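PDB 6WB6: transferrin from Manduca sexta, which transports iron as a secreted glycoprotein, binding a single ferric ion per molecule together with an anion, usually bicarbonate. Local coordinates for residues F88-V93 with S202-A207; V118-G123 with C195-N200; K222-R227 with L232-T237. All coordinates share one frame; numbering follows the deposited sequence.

Interaction 1 (F88-V93 with S202-A207); sequences FRYEAV and SGYEGA. With FE (Fe (III) ion), chain E.
Y90 and Y204 reach toward each other from strand 90-97 and the first turn of helix 203-213, and the ferric ion sits where their phenol oxygens converge. On Y90, CB already points at the other segment, and CG lies between the backbone N and the carbonyl carbon (chi1 47°), which swings the ring so that its OH points at the iron. The CD1/CE1 side of the ring rests on V122 of helix 121-131. Of the ring atoms further out, CE2 of Y90 comes within 3.5 Å of Y204 OH, and CE1 of Y90 lies 3.7 Å from the iron. CZ of Y90 closes to 3.0 Å from the metal, and OH of Y90 completes the approach with a 2.2 Å bond to the iron; the same oxygen takes a hydrogen bond from NH1 of R271. Y204 arrives nearly at right angles, its OH 2.1 Å from the iron. The two rings form an edge-to-face pair, the edge of Y204 turned to the face of Y90, with planes 66° apart. Their OH oxygens stand 3.4 Å apart without a hydrogen bond, as both are ligands of the same iron. R89 and Y90 together oppose R271 in a classic beta bulge. This is the iron site of the N-terminal lobe; oxygens of two carbonates complete the coordination by the two tyrosines. Two phenol oxygens on one ferric ion probably act as phenolates, stabilised by the metal and, at Y90, by the arginine.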
loop_
_atom_site.group_PDB
_atom_site.type_symbol
_atom_site.label_atom_id
_atom_site.label_comp_id
_atom_site.label_asym_id
_atom_site.label_seq_id
_atom_site.Cartn_x
_atom_site.Cartn_y
_atom_site.Cartn_z
ATOM N N PHE A 88 6.742 -18.158 20.994
ATOM C CA PHE A 88 6.778 -17.109 19.989
ATOM C C PHE A 88 6.977 -17.702 18.602
ATOM O O PHE A 88 7.593 -18.767 18.431
ATOM C CB PHE A 88 7.929 -16.101 20.252
ATOM C CG PHE A 88 7.980 -15.588 21.661
ATOM C CD1 PHE A 88 6.952 -14.825 22.165
ATOM C CD2 PHE A 88 9.073 -15.856 22.476
ATOM C CE1 PHE A 88 7.000 -14.348 23.462
ATOM C CE2 PHE A 88 9.120 -15.376 23.766
ATOM C CZ PHE A 88 8.080 -14.630 24.266
ATOM N N ARG A 89 6.439 -16.999 17.605
ATOM C CA ARG A 89 6.671 -17.383 16.226
ATOM C C ARG A 89 8.163 -17.489 15.938
ATOM O O ARG A 89 8.624 -18.431 15.273
ATOM C CB ARG A 89 6.027 -16.374 15.289
ATOM C CG ARG A 89 6.150 -16.786 13.821
ATOM C CD ARG A 89 5.355 -15.861 13.014
ATOM N NE ARG A 89 5.565 -15.976 11.580
ATOM C CZ ARG A 89 4.770 -15.402 10.691
ATOM N NH1 ARG A 89 3.746 -14.672 11.125
ATOM N NH2 ARG A 89 5.010 -15.519 9.386
ATOM N N TYR A 90 8.936 -16.501 16.360
ATOM C CA TYR A 90 10.414 -16.551 16.179
ATOM C C TYR A 90 11.096 -15.510 17.036
ATOM O O TYR A 90 10.608 -14.464 17.193
ATOM C CB TYR A 90 10.978 -16.429 14.763
ATOM C CG TYR A 90 10.460 -15.353 13.857
ATOM C CD1 TYR A 90 10.862 -14.049 14.028
ATOM C CD2 TYR A 90 9.649 -15.653 12.784
ATOM C CE1 TYR A 90 10.439 -13.055 13.182
ATOM C CE2 TYR A 90 9.221 -14.677 11.921
ATOM C CZ TYR A 90 9.607 -13.376 12.140
ATOM O OH TYR A 90 9.208 -12.414 11.327
ATOM N N GLU A 91 12.206 -15.916 17.578
ATOM C CA GLU A 91 13.040 -15.057 18.389
ATOM C C GLU A 91 14.110 -14.416 17.528
ATOM O O GLU A 91 14.733 -15.081 16.689
ATOM C CB GLU A 91 13.695 -15.851 19.508
ATOM C CG GLU A 91 12.684 -16.471 20.453
ATOM C CD GLU A 91 13.309 -17.600 21.215
ATOM O OE1 GLU A 91 13.471 -18.680 20.606
ATOM O OE2 GLU A 91 13.699 -17.385 22.384
ATOM N N ALA A 92 14.310 -13.121 17.756
ATOM C CA ALA A 92 15.300 -12.334 17.044
ATOM C C ALA A 92 16.621 -12.488 17.763
ATOM O O ALA A 92 16.679 -12.426 18.989
ATOM C CB ALA A 92 14.893 -10.853 16.991
ATOM N N VAL A 93 17.687 -12.699 17.003
ATOM C CA VAL A 93 18.988 -12.901 17.604
ATOM C C VAL A 93 20.004 -12.062 16.862
ATOM O O VAL A 93 19.784 -11.620 15.731
ATOM C CB VAL A 93 19.412 -14.401 17.633
ATOM C CG1 VAL A 93 18.482 -15.173 18.566
ATOM C CG2 VAL A 93 19.437 -14.997 16.297
ATOM N N SER A 202 20.837 -12.168 1.800
ATOM C CA SER A 202 19.705 -11.521 2.441
ATOM C C SER A 202 18.800 -12.604 2.994
ATOM O O SER A 202 19.017 -13.797 2.775
ATOM C CB SER A 202 18.951 -10.600 1.466
ATOM O OG SER A 202 18.330 -11.360 0.445
ATOM N N GLY A 203 17.808 -12.192 3.749
ATOM C CA GLY A 203 16.905 -13.159 4.348
ATOM C C GLY A 203 17.559 -13.820 5.555
ATOM O O GLY A 203 18.702 -13.534 5.910
ATOM N N TYR A 204 16.797 -14.675 6.225
ATOM C CA TYR A 204 17.244 -15.324 7.481
ATOM C C TYR A 204 18.515 -16.140 7.289
ATOM O O TYR A 204 19.337 -16.066 8.114
ATOM C CB TYR A 204 16.166 -16.211 8.087
ATOM C CG TYR A 204 14.829 -15.571 8.350
ATOM C CD1 TYR A 204 14.642 -14.689 9.395
ATOM C CD2 TYR A 204 13.748 -15.922 7.588
ATOM C CE1 TYR A 204 13.416 -14.127 9.662
ATOM C CE2 TYR A 204 12.513 -15.404 7.849
ATOM C CZ TYR A 204 12.361 -14.488 8.860
ATOM O OH TYR A 204 11.141 -14.083 9.116
ATOM N N GLU A 205 18.598 -16.898 6.224
ATOM C CA GLU A 205 19.777 -17.717 5.985
ATOM C C GLU A 205 20.887 -16.925 5.318
ATOM O O GLU A 205 22.045 -17.073 5.686
ATOM C CB GLU A 205 19.429 -18.917 5.108
ATOM C CG GLU A 205 20.457 -20.014 5.181
ATOM C CD GLU A 205 20.017 -21.252 4.437
ATOM O OE1 GLU A 205 18.801 -21.372 4.142
ATOM O OE2 GLU A 205 20.890 -22.101 4.154
ATOM N N GLY A 206 20.541 -16.078 4.341
ATOM C CA GLY A 206 21.543 -15.274 3.671
ATOM C C GLY A 206 22.282 -14.341 4.606
ATOM O O GLY A 206 23.460 -14.050 4.401
ATOM N N ALA A 207 21.621 -13.867 5.654
ATOM C CA ALA A 207 22.334 -13.050 6.622
ATOM C C ALA A 207 23.445 -13.843 7.292
ATOM O O ALA A 207 24.517 -13.307 7.554
ATOM C CB ALA A 207 21.372 -12.512 7.669
HETATM FE FE FE E . 10.500 -12.138 9.592
#

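Interaction 2 (V118-G123 with C195-N200); sequences VNRNVG and CDYPDN. With CO3 (carbonate ion), chain G; CO3 (carbonate ion), chain F.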
loop_
_atom_site.group_PDB
_atom_site.type_symbol
_atom_site.label_atom_id
_atom_site.label_comp_id
_atom_site.label_asym_id
_atom_site.label_seq_id
_atom_site.Cartn_x
_atom_site.Cartn_y
_atom_site.Cartn_z
ATOM N N VAL A 118 14.849 -5.077 4.409
ATOM C CA VAL A 118 14.184 -3.898 4.949
ATOM C C VAL A 118 12.788 -4.247 5.450
ATOM O O VAL A 118 12.070 -5.074 4.870
ATOM C CB VAL A 118 14.121 -2.767 3.909
ATOM C CG1 VAL A 118 13.143 -3.077 2.794
ATOM C CG2 VAL A 118 13.752 -1.450 4.611
ATOM N N ASN A 119 12.398 -3.584 6.530
ATOM C CA ASN A 119 11.062 -3.614 7.101
ATOM C C ASN A 119 10.705 -4.965 7.677
ATOM O O ASN A 119 9.541 -5.229 7.943
ATOM C CB ASN A 119 10.015 -3.199 6.073
ATOM C CG ASN A 119 10.137 -1.744 5.699
ATOM O OD1 ASN A 119 10.465 -0.922 6.536
ATOM N ND2 ASN A 119 9.902 -1.426 4.436
ATOM N N ARG A 120 11.677 -5.825 7.880
ATOM C CA ARG A 120 11.419 -7.133 8.459
ATOM C C ARG A 120 11.695 -7.107 9.955
ATOM O O ARG A 120 12.321 -6.184 10.480
ATOM C CB ARG A 120 12.266 -8.188 7.751
ATOM C CG ARG A 120 11.856 -8.379 6.291
ATOM C CD ARG A 120 12.775 -9.332 5.477
ATOM N NE ARG A 120 12.809 -10.695 5.993
ATOM C CZ ARG A 120 13.215 -11.757 5.288
ATOM N NH1 ARG A 120 13.613 -11.604 4.022
ATOM N NH2 ARG A 120 13.230 -12.977 5.854
ATOM N N ASN A 121 11.201 -8.130 10.657
ATOM C CA ASN A 121 11.231 -8.080 12.118
ATOM C C ASN A 121 12.610 -8.273 12.744
ATOM O O ASN A 121 13.100 -7.370 13.425
ATOM C CB ASN A 121 10.277 -9.112 12.697
ATOM C CG ASN A 121 8.842 -8.627 12.677
ATOM O OD1 ASN A 121 8.432 -7.837 13.529
ATOM N ND2 ASN A 121 8.097 -9.058 11.683
ATOM N N VAL A 122 13.216 -9.456 12.593
ATOM C CA VAL A 122 14.449 -9.705 13.335
ATOM C C VAL A 122 15.600 -8.955 12.695
ATOM O O VAL A 122 16.562 -8.568 13.378
ATOM C CB VAL A 122 14.780 -11.213 13.433
ATOM C CG1 VAL A 122 13.586 -11.981 13.965
ATOM C CG2 VAL A 122 15.246 -11.792 12.066
ATOM N N GLY A 123 15.523 -8.735 11.398
ATOM C CA GLY A 123 16.644 -8.139 10.702
ATOM C C GLY A 123 16.582 -6.645 10.540
ATOM O O GLY A 123 17.521 -6.061 9.995
ATOM N N CYS A 195 20.494 -4.705 -4.742
ATOM C CA CYS A 195 20.043 -4.563 -3.360
ATOM C C CYS A 195 18.591 -4.991 -3.221
ATOM O O CYS A 195 17.820 -4.375 -2.490
ATOM C CB CYS A 195 20.196 -3.121 -2.872
ATOM S SG CYS A 195 20.358 -2.877 -1.056
ATOM N N ASP A 196 18.203 -6.026 -3.961
ATOM C CA ASP A 196 16.845 -6.543 -3.888
ATOM C C ASP A 196 16.879 -8.058 -3.778
ATOM O O ASP A 196 17.906 -8.686 -4.005
ATOM C CB ASP A 196 16.017 -6.128 -5.101
ATOM C CG ASP A 196 14.533 -5.889 -4.746
ATOM O OD1 ASP A 196 14.104 -6.260 -3.639
ATOM O OD2 ASP A 196 13.799 -5.326 -5.580
ATOM N N TYR A 197 15.742 -8.636 -3.399
ATOM C CA TYR A 197 15.570 -10.067 -3.519
ATOM C C TYR A 197 15.545 -10.450 -4.999
ATOM O O TYR A 197 15.201 -9.623 -5.853
ATOM C CB TYR A 197 14.267 -10.518 -2.852
ATOM C CG TYR A 197 14.146 -10.078 -1.425
ATOM C CD1 TYR A 197 14.848 -10.714 -0.440
ATOM C CD2 TYR A 197 13.329 -9.023 -1.071
ATOM C CE1 TYR A 197 14.749 -10.331 0.853
ATOM C CE2 TYR A 197 13.211 -8.635 0.223
ATOM C CZ TYR A 197 13.931 -9.294 1.186
ATOM O OH TYR A 197 13.852 -8.951 2.496
ATOM N N PRO A 198 15.973 -11.671 -5.342
ATOM C CA PRO A 198 16.732 -12.647 -4.541
ATOM C C PRO A 198 18.168 -12.194 -4.363
ATOM O O PRO A 198 18.746 -11.635 -5.280
ATOM C CB PRO A 198 16.692 -13.939 -5.380
ATOM C CG PRO A 198 15.734 -13.666 -6.512
ATOM C CD PRO A 198 15.712 -12.172 -6.700
ATOM N N ASP A 199 18.738 -12.454 -3.196
ATOM C CA ASP A 199 20.124 -12.103 -2.930
ATOM C C ASP A 199 20.648 -13.121 -1.937
ATOM O O ASP A 199 20.150 -13.210 -0.812
ATOM C CB ASP A 199 20.268 -10.690 -2.375
ATOM C CG ASP A 199 21.719 -10.274 -2.221
ATOM O OD1 ASP A 199 22.392 -10.779 -1.289
ATOM O OD2 ASP A 199 22.177 -9.437 -3.036
ATOM N N ASN A 200 21.649 -13.883 -2.356
ATOM C CA ASN A 200 22.149 -14.953 -1.515
ATOM C C ASN A 200 22.591 -14.501 -0.128
ATOM O O ASN A 200 22.777 -15.356 0.747
ATOM C CB ASN A 200 23.320 -15.629 -2.189
ATOM C CG ASN A 200 23.740 -16.842 -1.444
ATOM O OD1 ASN A 200 22.898 -17.609 -1.005
ATOM N ND2 ASN A 200 25.033 -17.001 -1.246
HETATM C C CO3 G . 12.533 -11.061 9.611
HETATM O O1 CO3 G . 12.140 -11.465 8.440
HETATM O O2 CO3 G . 13.534 -10.260 9.637
HETATM O O3 CO3 G . 11.968 -11.406 10.728
HETATM C C CO3 F . 9.000 -10.669 8.151
HETATM O O1 CO3 F . 8.194 -9.871 7.520
HETATM O O2 CO3 F . 9.210 -11.937 7.734
HETATM O O3 CO3 F . 9.577 -10.155 9.216
HETATM O O HOH W 1 12.164 -6.825 2.721
#
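A single, nearly straight hydrogen bond joins R120 to Y197 beside the anion site, where the turn leading into helix 121-131 faces the loop before helix 203-213. NH1 of R120 donates to Y197 OH over 3.1 Å at 170°, the oxygen lying at the guanidinium edge and in its plane; the phenol ring is tilted 40° from that plane. A water linking V118 O to Y197 OH adds a second route between the segments. The bend of R120 at chi3 (62°) turns the other edge of the group to the carbonate of chain G, whose O1 accepts from NE of R120 at 2.7 Å and, weakly, from NH2. R120 is the N-cap of the helix, and as at the synergistic-anion site of other transferrins, the helix start receives the anion: V122 N reaches its O3 at 3.0 Å, G123 N its O2 at 3.1 Å, and T116 OG1 bonds it too. Were this arginine shortened to an alanine, the carbonate would probably lose the NE and NH2 donors and Y197 OH its NH1 bond, with a gap between them. The carbonate of chain F, also on the iron, accepts through O3 from N121 N and ND2.

Interaction 3 (K222-R227 with L232-T237); sequences KVIFTR and LPVGTT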
loop_
_atom_site.group_PDB
_atom_site.type_symbol
_atom_site.label_atom_id
_atom_site.label_comp_id
_atom_site.label_asym_id
_atom_site.label_seq_id
_atom_site.Cartn_x
_atom_site.Cartn_y
_atom_site.Cartn_z
ATOM N N LYS A 222 16.972 -14.975 13.008
ATOM C CA LYS A 222 16.166 -15.667 14.006
ATOM C C LYS A 222 16.764 -17.038 14.281
ATOM O O LYS A 222 17.562 -17.565 13.509
ATOM C CB LYS A 222 14.692 -15.803 13.600
ATOM C CG LYS A 222 14.402 -16.667 12.400
ATOM C CD LYS A 222 12.904 -16.822 12.174
ATOM C CE LYS A 222 12.620 -17.361 10.788
ATOM N NZ LYS A 222 11.193 -17.152 10.351
ATOM N N VAL A 223 16.330 -17.613 15.399
ATOM C CA VAL A 223 17.001 -18.772 15.970
ATOM C C VAL A 223 16.928 -19.947 15.022
ATOM O O VAL A 223 17.911 -20.658 14.802
ATOM C CB VAL A 223 16.365 -19.127 17.324
ATOM C CG1 VAL A 223 16.839 -20.504 17.802
ATOM C CG2 VAL A 223 16.680 -18.048 18.293
ATOM N N ILE A 224 15.743 -20.188 14.471
ATOM C CA ILE A 224 15.514 -21.436 13.772
ATOM C C ILE A 224 16.416 -21.522 12.556
ATOM O O ILE A 224 16.977 -22.588 12.264
ATOM C CB ILE A 224 14.021 -21.584 13.421
ATOM C CG1 ILE A 224 13.761 -22.943 12.807
ATOM C CG2 ILE A 224 13.547 -20.477 12.480
ATOM C CD1 ILE A 224 12.270 -23.317 12.751
ATOM N N PHE A 225 16.601 -20.399 11.843
ATOM C CA PHE A 225 17.550 -20.406 10.735
ATOM C C PHE A 225 18.979 -20.415 11.232
ATOM O O PHE A 225 19.870 -20.882 10.516
ATOM C CB PHE A 225 17.336 -19.212 9.803
ATOM C CG PHE A 225 16.309 -19.467 8.744
ATOM C CD1 PHE A 225 14.987 -19.243 9.001
ATOM C CD2 PHE A 225 16.667 -19.959 7.504
ATOM C CE1 PHE A 225 14.041 -19.493 8.068
ATOM C CE2 PHE A 225 15.703 -20.205 6.547
ATOM C CZ PHE A 225 14.393 -19.978 6.839
ATOM N N THR A 226 19.229 -19.916 12.441
ATOM C CA THR A 226 20.587 -19.995 12.972
ATOM C C THR A 226 20.925 -21.437 13.342
ATOM O O THR A 226 21.991 -21.955 12.989
ATOM C CB THR A 226 20.742 -19.076 14.176
ATOM O OG1 THR A 226 20.427 -17.724 13.805
ATOM C CG2 THR A 226 22.157 -19.132 14.724
ATOM N N ARG A 227 20.006 -22.111 14.019
ATOM C CA ARG A 227 20.238 -23.491 14.397
ATOM C C ARG A 227 20.382 -24.388 13.168
ATOM O O ARG A 227 21.307 -25.195 13.094
ATOM C CB ARG A 227 19.106 -23.942 15.307
ATOM C CG ARG A 227 19.183 -23.267 16.631
ATOM C CD ARG A 227 18.188 -23.824 17.630
ATOM N NE ARG A 227 18.459 -25.216 17.951
ATOM C CZ ARG A 227 19.375 -25.618 18.818
ATOM N NH1 ARG A 227 20.116 -24.731 19.463
ATOM N NH2 ARG A 227 19.532 -26.918 19.036
ATOM N N LEU A 232 21.827 -27.891 13.440
ATOM C CA LEU A 232 21.344 -28.224 14.766
ATOM C C LEU A 232 19.853 -28.523 14.742
ATOM O O LEU A 232 19.130 -28.042 13.863
ATOM C CB LEU A 232 21.630 -27.090 15.728
ATOM C CG LEU A 232 23.122 -26.920 16.002
ATOM C CD1 LEU A 232 23.355 -25.629 16.759
ATOM C CD2 LEU A 232 23.638 -28.082 16.802
ATOM N N PRO A 233 19.374 -29.331 15.685
ATOM C CA PRO A 233 17.939 -29.601 15.754
ATOM C C PRO A 233 17.189 -28.404 16.293
ATOM O O PRO A 233 17.717 -27.614 17.077
ATOM C CB PRO A 233 17.850 -30.777 16.724
ATOM C CG PRO A 233 18.977 -30.556 17.641
ATOM C CD PRO A 233 20.089 -29.981 16.799
ATOM N N VAL A 234 15.941 -28.278 15.861
ATOM C CA VAL A 234 15.053 -27.240 16.375
ATOM C C VAL A 234 13.625 -27.765 16.325
ATOM O O VAL A 234 13.172 -28.268 15.291
ATOM C CB VAL A 234 15.225 -25.912 15.594
ATOM C CG1 VAL A 234 15.242 -26.133 14.098
ATOM C CG2 VAL A 234 14.140 -24.912 15.970
ATOM N N GLY A 235 12.924 -27.674 17.452
ATOM C CA GLY A 235 11.550 -28.163 17.495
ATOM C C GLY A 235 11.504 -29.637 17.119
ATOM O O GLY A 235 12.297 -30.443 17.608
ATOM N N THR A 236 10.584 -29.989 16.218
ATOM C CA THR A 236 10.465 -31.348 15.707
ATOM C C THR A 236 11.523 -31.676 14.665
ATOM O O THR A 236 11.598 -32.824 14.208
ATOM C CB THR A 236 9.092 -31.568 15.063
ATOM O OG1 THR A 236 8.961 -30.694 13.932
ATOM C CG2 THR A 236 7.964 -31.336 16.061
ATOM N N THR A 237 12.300 -30.717 14.268
ATOM C CA THR A 237 13.269 -30.964 13.215
ATOM C C THR A 237 14.552 -31.487 13.829
ATOM O O THR A 237 15.072 -30.875 14.775
ATOM C CB THR A 237 13.571 -29.708 12.426
ATOM O OG1 THR A 237 12.347 -29.153 11.933
ATOM C CG2 THR A 237 14.512 -30.041 11.261
#
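Two N-H groups along one edge of the R227 guanidinium converge on the carbonyl oxygen of P233. NE of R227 donates to P233 O over 2.7 Å and NH2 of R227 to the same oxygen over 2.8 Å, both with the acceptor close to the guanidinium plane, and the NH2 bond also lies in the carbonyl plane. The chain reaches there by bending at chi3 (64°), which brings the NE/NH2 edge round to P233 O. A backbone bond adds to this: L232 N donates to R227 O at 2.8 Å and closes the short connection that leaves helix 223-229. The contact thus pins the loop after that helix back on it at the surface of the N-terminal lobe, where R227 also touches Y251 of strand 249-252.

Around the polar centre the contacts become apolar. CB of L232 sits over one face of the R227 guanidinium, 3.9 Å above its plane and toward its rim, while CD of P233 touches NH2 and CB of V234 lies at the edge near NE. One turn earlier on the helix, I224 crosses V234 at about a right angle, its CG1 lying 3.7 Å from CG2 of V234 and equally near CG1. I224 holds CG1 opposite its own backbone N (chi1 -175°), and that extends the branch toward the valine. Just beyond, V234 to T237 make a type II' beta turn, with G235 supplying the positive phi needed at its second position. With both donors aimed at one oxygen, the carbonyl dipole probably helps to balance the arginine charge, and the paired bonds fix the rotation of the group.

From the N terminus, the chain first meets 88-93, the start of strand 90-97, and interaction 1 closes the longest loop when helix 203-213 begins at 202-207. Interaction 2 is nested inside that loop: 118-123 leads into helix 121-131, and its partner 195-200 comes just before the second segment of interaction 1. Interaction 3 follows in series, a short closure between helix 223-229 and the loop before strand 249-252. None of them cross. The first two bring a strand, two helix starts and a loop round the iron and its carbonates. Interaction 3 lies beside them, joined to interaction 1 by a probable backbone bond from V223 N to E91 O.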